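Local coordinates for holo-[acyl-carrier-protein] synthase (Neisseria meningitidis FAM18, PDB 5SUV) that belongs to the 4'-phosphopantetheinyl transferase superfamily and, as a trimeric holo-ACP synthase of the AcpS type, binds coenzyme A, at residues F27-E39 against V47-A59. Sequence-based numbering, arbitrary orientation.
With COA (coenzyme A), chain D.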
# COMPACT_ATOMS: atom_id res chain seq x y z
N PHE A 27 -24.64 -4.59 10.29
CA PHE A 27 -23.34 -4.13 9.83
C PHE A 27 -23.21 -4.31 8.32
O PHE A 27 -22.96 -3.35 7.59
CB PHE A 27 -22.22 -4.86 10.57
CG PHE A 27 -20.84 -4.48 10.10
CD1 PHE A 27 -20.38 -3.19 10.24
CD2 PHE A 27 -20.01 -5.43 9.54
CE1 PHE A 27 -19.11 -2.85 9.81
CE2 PHE A 27 -18.74 -5.09 9.11
CZ PHE A 27 -18.29 -3.81 9.25
N ALA A 28 -23.39 -5.54 7.84
CA ALA A 28 -23.32 -5.77 6.40
C ALA A 28 -24.32 -4.89 5.66
O ALA A 28 -24.03 -4.42 4.55
CB ALA A 28 -23.57 -7.24 6.10
N GLY A 29 -25.49 -4.67 6.25
CA GLY A 29 -26.47 -3.81 5.62
C GLY A 29 -26.04 -2.36 5.55
O GLY A 29 -26.54 -1.61 4.71
N ARG A 30 -25.11 -1.96 6.41
CA ARG A 30 -24.63 -0.60 6.41
C ARG A 30 -23.46 -0.41 5.44
O ARG A 30 -23.32 0.68 4.86
CB ARG A 30 -24.24 -0.21 7.84
CG ARG A 30 -23.86 1.26 8.04
CD ARG A 30 -23.80 1.65 9.52
NE ARG A 30 -25.13 1.66 10.14
CZ ARG A 30 -25.58 0.74 10.99
NH1 ARG A 30 -24.83 -0.29 11.36
NH2 ARG A 30 -26.81 0.86 11.49
N ILE A 31 -22.65 -1.45 5.23
CA ILE A 31 -21.38 -1.34 4.50
C ILE A 31 -21.53 -1.72 3.04
O ILE A 31 -20.85 -1.16 2.17
CB ILE A 31 -20.30 -2.21 5.17
CG1 ILE A 31 -20.15 -1.84 6.63
CG2 ILE A 31 -18.98 -2.08 4.43
CD1 ILE A 31 -19.90 -0.40 6.88
N LEU A 32 -22.40 -2.68 2.75
CA LEU A 32 -22.52 -3.20 1.39
C LEU A 32 -23.54 -2.39 0.60
O LEU A 32 -24.52 -1.88 1.16
CB LEU A 32 -22.96 -4.65 1.40
CG LEU A 32 -22.05 -5.60 2.18
CD1 LEU A 32 -22.61 -7.00 2.10
CD2 LEU A 32 -20.61 -5.53 1.65
N THR A 33 -23.31 -2.29 -0.71
CA THR A 33 -24.31 -1.68 -1.59
C THR A 33 -25.48 -2.64 -1.76
O THR A 33 -25.34 -3.85 -1.56
CB THR A 33 -23.73 -1.35 -2.96
OG1 THR A 33 -23.52 -2.56 -3.71
CG2 THR A 33 -22.43 -0.60 -2.86
N PRO A 34 -26.65 -2.13 -2.16
CA PRO A 34 -27.78 -3.03 -2.45
C PRO A 34 -27.40 -4.18 -3.36
O PRO A 34 -27.90 -5.30 -3.16
CB PRO A 34 -28.80 -2.09 -3.12
CG PRO A 34 -28.47 -0.74 -2.61
CD PRO A 34 -26.98 -0.72 -2.42
N GLU A 35 -26.51 -3.96 -4.33
CA GLU A 35 -26.10 -5.03 -5.23
C GLU A 35 -25.29 -6.08 -4.49
O GLU A 35 -25.56 -7.28 -4.58
CB GLU A 35 -25.28 -4.45 -6.39
CG GLU A 35 -26.02 -3.46 -7.27
CD GLU A 35 -26.06 -2.05 -6.70
OE1 GLU A 35 -25.39 -1.78 -5.68
OE2 GLU A 35 -26.78 -1.20 -7.27
N GLU A 36 -24.27 -5.64 -3.75
CA GLU A 36 -23.46 -6.58 -2.99
C GLU A 36 -24.29 -7.30 -1.95
O GLU A 36 -24.04 -8.47 -1.64
CB GLU A 36 -22.31 -5.84 -2.31
CG GLU A 36 -21.27 -5.30 -3.25
CD GLU A 36 -20.35 -4.33 -2.56
OE1 GLU A 36 -20.79 -3.66 -1.60
OE2 GLU A 36 -19.19 -4.23 -2.97
N LEU A 37 -25.28 -6.61 -1.37
CA LEU A 37 -26.06 -7.19 -0.29
C LEU A 37 -26.89 -8.37 -0.77
O LEU A 37 -27.20 -9.28 0.01
CB LEU A 37 -26.97 -6.11 0.33
CG LEU A 37 -27.71 -6.48 1.62
CD1 LEU A 37 -26.74 -6.87 2.72
CD2 LEU A 37 -28.59 -5.32 2.06
N LEU A 38 -27.26 -8.38 -2.05
CA LEU A 38 -28.05 -9.48 -2.59
C LEU A 38 -27.21 -10.73 -2.82
O LEU A 38 -27.72 -11.84 -2.68
CB LEU A 38 -28.71 -9.04 -3.90
CG LEU A 38 -29.75 -7.93 -3.77
CD1 LEU A 38 -30.20 -7.45 -5.14
CD2 LEU A 38 -30.95 -8.40 -2.96
N GLU A 39 -25.93 -10.56 -3.16
CA GLU A 39 -25.03 -11.69 -3.40
C GLU A 39 -24.25 -12.10 -2.16
O GLU A 39 -23.58 -13.14 -2.18
CB GLU A 39 -24.05 -11.37 -4.53
CG GLU A 39 -23.05 -10.27 -4.19
CD GLU A 39 -21.98 -10.08 -5.25
OE1 GLU A 39 -21.99 -10.84 -6.24
OE2 GLU A 39 -21.14 -9.17 -5.09
N VAL A 47 -16.94 -13.36 6.27
CA VAL A 47 -16.14 -12.42 7.05
C VAL A 47 -15.06 -11.80 6.16
O VAL A 47 -14.85 -10.58 6.17
CB VAL A 47 -15.53 -13.12 8.27
CG1 VAL A 47 -14.69 -12.16 9.07
CG2 VAL A 47 -16.63 -13.71 9.15
N ASN A 48 -14.37 -12.63 5.37
CA ASN A 48 -13.38 -12.14 4.42
C ASN A 48 -14.02 -11.25 3.36
O ASN A 48 -13.42 -10.27 2.90
CB ASN A 48 -12.65 -13.32 3.78
CG ASN A 48 -11.55 -12.90 2.81
OD1 ASN A 48 -11.81 -12.64 1.64
ND2 ASN A 48 -10.32 -12.84 3.31
N TYR A 49 -15.25 -11.59 2.96
CA TYR A 49 -15.98 -10.77 2.00
C TYR A 49 -16.24 -9.38 2.56
O TYR A 49 -15.89 -8.37 1.93
CB TYR A 49 -17.29 -11.48 1.65
CG TYR A 49 -18.14 -10.78 0.61
CD1 TYR A 49 -19.01 -9.76 0.97
CD2 TYR A 49 -18.08 -11.15 -0.73
CE1 TYR A 49 -19.79 -9.12 0.03
CE2 TYR A 49 -18.87 -10.51 -1.68
CZ TYR A 49 -19.72 -9.50 -1.29
OH TYR A 49 -20.51 -8.85 -2.23
N LEU A 50 -16.85 -9.29 3.74
CA LEU A 50 -17.10 -7.99 4.35
C LEU A 50 -15.80 -7.23 4.59
O LEU A 50 -15.75 -6.01 4.40
CB LEU A 50 -17.85 -8.15 5.68
CG LEU A 50 -19.36 -8.35 5.65
CD1 LEU A 50 -19.85 -8.63 7.06
CD2 LEU A 50 -20.04 -7.13 5.08
N ALA A 51 -14.75 -7.93 5.04
CA ALA A 51 -13.49 -7.25 5.34
C ALA A 51 -12.92 -6.58 4.09
O ALA A 51 -12.48 -5.43 4.15
CB ALA A 51 -12.49 -8.25 5.92
N LYS A 52 -12.90 -7.30 2.97
CA LYS A 52 -12.35 -6.75 1.73
C LYS A 52 -13.16 -5.55 1.25
O LYS A 52 -12.60 -4.53 0.84
CB LYS A 52 -12.31 -7.82 0.64
CG LYS A 52 -11.19 -8.85 0.84
CD LYS A 52 -11.09 -9.83 -0.32
CE LYS A 52 -9.95 -10.83 -0.08
NZ LYS A 52 -9.91 -11.90 -1.12
N ARG A 53 -14.49 -5.66 1.30
CA ARG A 53 -15.33 -4.54 0.90
C ARG A 53 -15.12 -3.34 1.82
O ARG A 53 -14.96 -2.21 1.35
CB ARG A 53 -16.81 -4.96 0.88
CG ARG A 53 -17.15 -6.10 -0.06
CD ARG A 53 -16.53 -5.93 -1.42
NE ARG A 53 -17.16 -6.76 -2.45
CZ ARG A 53 -16.91 -8.06 -2.64
NH1 ARG A 53 -16.05 -8.70 -1.85
NH2 ARG A 53 -17.51 -8.71 -3.61
N PHE A 54 -15.07 -3.58 3.13
CA PHE A 54 -14.85 -2.49 4.08
C PHE A 54 -13.52 -1.80 3.81
O PHE A 54 -13.46 -0.57 3.74
CB PHE A 54 -14.93 -3.04 5.50
CG PHE A 54 -14.94 -2.00 6.57
CD1 PHE A 54 -16.00 -1.13 6.70
CD2 PHE A 54 -13.88 -1.89 7.46
CE1 PHE A 54 -16.01 -0.16 7.68
CE2 PHE A 54 -13.88 -0.91 8.44
CZ PHE A 54 -14.96 -0.06 8.56
N ALA A 55 -12.45 -2.57 3.63
CA ALA A 55 -11.15 -1.95 3.38
C ALA A 55 -11.15 -1.19 2.06
O ALA A 55 -10.62 -0.08 1.97
CB ALA A 55 -10.03 -2.99 3.37
N ALA A 56 -11.73 -1.79 1.02
CA ALA A 56 -11.72 -1.16 -0.30
C ALA A 56 -12.53 0.13 -0.30
O ALA A 56 -12.13 1.13 -0.90
CB ALA A 56 -12.27 -2.14 -1.34
N LYS A 57 -13.68 0.12 0.37
CA LYS A 57 -14.48 1.34 0.42
C LYS A 57 -13.78 2.42 1.24
O LYS A 57 -13.78 3.60 0.87
CB LYS A 57 -15.85 1.02 1.00
CG LYS A 57 -16.61 -0.00 0.18
CD LYS A 57 -17.80 -0.54 0.95
CE LYS A 57 -18.46 -1.73 0.23
NZ LYS A 57 -19.71 -1.32 -0.49
N GLU A 58 -13.16 2.04 2.36
CA GLU A 58 -12.47 3.05 3.14
C GLU A 58 -11.28 3.62 2.36
O GLU A 58 -11.05 4.83 2.39
CB GLU A 58 -12.02 2.47 4.48
CG GLU A 58 -13.17 2.18 5.42
CD GLU A 58 -12.75 2.11 6.88
OE1 GLU A 58 -13.50 2.60 7.75
OE2 GLU A 58 -11.66 1.56 7.15
N ALA A 59 -10.52 2.77 1.65
CA ALA A 59 -9.40 3.28 0.89
C ALA A 59 -9.89 4.16 -0.25
O ALA A 59 -9.28 5.18 -0.57
CB ALA A 59 -8.54 2.15 0.34
N1A COA D . -9.23 12.03 2.97
C2A COA D . -8.22 11.13 3.03
N3A COA D . -7.74 10.55 4.12
C4A COA D . -8.36 10.92 5.29
C5A COA D . -9.44 11.86 5.41
C6A COA D . -9.82 12.38 4.15
N6A COA D . -10.76 13.25 4.08
N7A COA D . -9.82 12.02 6.65
C8A COA D . -9.01 11.21 7.30
N9A COA D . -8.13 10.54 6.53
C1B COA D . -7.05 9.59 6.92
C2B COA D . -6.09 10.31 7.97
O2B COA D . -4.77 10.16 7.63
C3B COA D . -6.48 9.47 9.24
O3B COA D . -5.49 9.30 10.08
P3B COA D . -4.79 10.73 10.86
O7A COA D . -5.88 11.52 11.15
O8A COA D . -3.90 11.28 9.79
O9A COA D . -4.15 10.10 11.99
C4B COA D . -6.76 8.13 8.55
O4B COA D . -7.57 8.46 7.49
C5B COA D . -7.44 7.08 9.44
O5B COA D . -7.51 5.91 8.71
P1A COA D . -7.91 4.62 9.58
O1A COA D . -7.00 4.44 10.62
O2A COA D . -8.25 3.57 8.57
O3A COA D . -9.22 5.28 10.36
P2A COA D . -10.70 4.79 10.08
O4A COA D . -11.46 5.51 11.02
O5A COA D . -10.75 3.30 9.89
O6A COA D . -11.19 5.38 8.55
CBP COA D . -12.19 7.24 7.47
CCP COA D . -11.14 6.70 8.49
CDP COA D . -11.56 8.34 6.70
CEP COA D . -12.72 6.22 6.49
CAP COA D . -13.32 7.76 8.28
OAP COA D . -12.88 8.84 9.03
C9P COA D . -14.48 8.22 7.46
O9P COA D . -14.40 9.20 6.80
N8P COA D . -15.67 7.53 7.52
C7P COA D . -15.84 6.35 8.32
C6P COA D . -17.18 6.49 9.07
C5P COA D . -17.79 5.14 9.13
O5P COA D . -18.72 4.82 8.46
N4P COA D . -17.26 4.23 10.03
C3P COA D . -17.80 2.87 10.08
C2P COA D . -19.26 2.85 10.47
S1P COA D . -19.82 1.17 10.26
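Lys57 NZ donates to Glu36 OE1 (2.8 Å) in a salt bridge, on the syn lone pair of that oxygen, and to Ile31 O at 2.9 Å, in the carbonyl plane; the carbonyls of Phe74 and Ile77 also accept from this buried ammonium. Beyond CB the Lys57 chain is extended to CE and bends at its last torsion (chi4 -102°), which carries NZ to the end of helix 25-31. The other carboxylate oxygen, Glu36 OE2, sits at the edge of the Arg53 guanidinium, a weak bond from NE at 3.3 Å bent to 135°, and also accepts from Ile79 N. One face of that guanidinium lies against the Tyr49 ring, whose hydroxyl donates to Glu39 OE2 (2.9 Å), though Glu39 is poorly ordered. Beside the salt-bridge network of Glu36, Glu39, Arg53 and Lys57, in which the Glu39–Arg53 pair is long, runs an apolar seam: Leu50 CD2 packs on Ala28 CB (3.7 Å) and on the branches of Leu32, while Ile31 CG2 meets the edge of the Phe54 ring at CD1 (3.9 Å). Segment 27-31 crosses segment 47-59 at 35°, and segment 34-39 runs nearly antiparallel to it; the far side of helix 46-63 rests on strands 106-114 and 117-125. Ile31 CD1 lies 3.7 Å from coenzyme A S1P, which also sits at the edge of the Phe27 ring, so the seam borders the ligand pocket. Behind the ion pairs, Thr33 and Glu36 form a capping box: Thr33 N donates to Glu36 OE1 on its anti side, and Glu36 N to Thr33 OG1, fixing the carboxylate before Lys57.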